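Local structure of lantibiotic dehydratase (Microbispora corallina, 5EHK) at residues G1088-E1091 with R1092-V1096. The protein probably dehydrates serine and threonine residues of the NAI-107 lantibiotic precursor peptide, using glutamate delivered by aminoacyl-tRNA. Numbering follows the deposited sequence.
Sequences GSAE and RERSV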
# COMPACT_ATOMS: atom_id res chain seq x y z
N GLY A 1088 -19.20 8.58 -8.24
CA GLY A 1088 -17.78 8.40 -8.39
C GLY A 1088 -17.29 9.27 -7.23
O GLY A 1088 -16.12 9.66 -7.18
N SER A 1089 -18.21 9.57 -6.31
CA SER A 1089 -17.90 10.30 -5.08
C SER A 1089 -18.99 10.13 -4.01
O SER A 1089 -20.08 10.69 -4.13
CB SER A 1089 -17.73 11.79 -5.38
OG SER A 1089 -17.77 12.58 -4.20
N ALA A 1090 -18.68 9.37 -2.96
CA ALA A 1090 -19.65 9.13 -1.88
C ALA A 1090 -20.07 10.41 -1.12
O ALA A 1090 -21.23 10.55 -0.73
CB ALA A 1090 -19.15 8.07 -0.92
N GLU A 1091 -19.13 11.33 -0.91
CA GLU A 1091 -19.45 12.57 -0.23
C GLU A 1091 -20.39 13.40 -1.11
O GLU A 1091 -21.36 13.96 -0.62
CB GLU A 1091 -18.18 13.37 0.12
CG GLU A 1091 -17.45 13.98 -1.08
CD GLU A 1091 -16.30 14.92 -0.70
OE1 GLU A 1091 -16.17 15.26 0.50
OE2 GLU A 1091 -15.55 15.33 -1.61
N ARG A 1092 -20.13 13.44 -2.41
CA ARG A 1092 -20.94 14.23 -3.31
C ARG A 1092 -22.39 13.74 -3.30
O ARG A 1092 -23.33 14.54 -3.30
CB ARG A 1092 -20.39 14.24 -4.74
CG ARG A 1092 -21.10 15.29 -5.62
CD ARG A 1092 -20.66 15.28 -7.07
NE ARG A 1092 -21.31 16.34 -7.83
CZ ARG A 1092 -21.07 16.60 -9.12
NH1 ARG A 1092 -20.21 15.85 -9.78
NH2 ARG A 1092 -21.69 17.58 -9.74
N GLU A 1093 -22.58 12.43 -3.27
CA GLU A 1093 -23.91 11.89 -3.18
C GLU A 1093 -24.62 12.27 -1.88
O GLU A 1093 -25.81 12.59 -1.89
CB GLU A 1093 -23.88 10.37 -3.34
CG GLU A 1093 -25.26 9.77 -3.30
CD GLU A 1093 -25.25 8.30 -3.56
OE1 GLU A 1093 -24.31 7.83 -4.24
OE2 GLU A 1093 -26.18 7.61 -3.07
N ARG A 1094 -23.89 12.26 -0.77
CA ARG A 1094 -24.47 12.64 0.51
C ARG A 1094 -24.86 14.11 0.58
O ARG A 1094 -25.88 14.45 1.17
CB ARG A 1094 -23.53 12.28 1.66
CG ARG A 1094 -23.97 11.07 2.42
CD ARG A 1094 -22.80 10.14 2.70
NE ARG A 1094 -21.60 10.91 3.01
CZ ARG A 1094 -20.37 10.44 2.87
NH1 ARG A 1094 -20.19 9.21 2.43
NH2 ARG A 1094 -19.33 11.21 3.16
N SER A 1095 -24.05 14.99 -0.02
CA SER A 1095 -24.41 16.40 -0.09
C SER A 1095 -25.68 16.56 -0.90
O SER A 1095 -26.69 17.06 -0.39
CB SER A 1095 -23.30 17.23 -0.70
OG SER A 1095 -22.09 17.03 0.02
N VAL A 1096 -25.65 16.11 -2.15
CA VAL A 1096 -26.76 16.30 -3.06
C VAL A 1096 -28.03 15.70 -2.49
O VAL A 1096 -29.11 16.29 -2.63
CB VAL A 1096 -26.48 15.72 -4.47
CG1 VAL A 1096 -27.67 15.97 -5.38
CG2 VAL A 1096 -25.25 16.36 -5.07
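Ser1089 swings OG round to lie anti to its own backbone nitrogen (chi1 165°), and that turn delivers the hydroxyl oxygen to Arg1092, the third residue on. Ser1089 OG accepts from Arg1092 N at 3.1 Å, making Ser1089 the N-cap of helix 1090-1109. One residue on from that amide, Ser1089 uses its carbonyl as well: Glu1093 N donates to Ser1089 O at 3.2 Å, so the cap residue takes two amides of the first turn, one with its side chain and one with its backbone.

At the next step Arg1094 N bonds Ala1090 O, and the Arg1094 side chain kinks in the middle and doubles back over the start of the helix. Its guanidinium lays one face over Ala1090 O and Glu1091 CA, which lie under its periphery and not its centre, while Arg1094 NH1 comes to 3.7 Å from Ala1090 CB. Glu1091 OE1 stays 5.8 Å from Arg1094 NH2, too far for a salt bridge.

Further along, Glu1091 O takes two donors from a single residue. Ser1095 N approaches nearly straight in line with the carbonyl at 2.9 Å, whereas Ser1095 OG donates at 3.2 Å from above the carbonyl plane. The extended side chain of Arg1092 leads away from the cap, and its NH2 forms a salt bridge with Asp951 OD1 on helix 950-965. Glu1093 OE1 is hydrogen-bonded to His1079 ND1, on helix 1068-1085, so this first turn is tied to two neighbouring helices of the C-terminal region.

The chemistry is that of a serine-capped helix start at the protein surface: the hydroxyl satisfies an amide that has no preceding turn to bond to, and Glu1091 places an acidic group where it would probably suit the positive end of the helix dipole, although Arg1092, paired with Asp951, and Arg1094 in the same turn work against a simple charge argument.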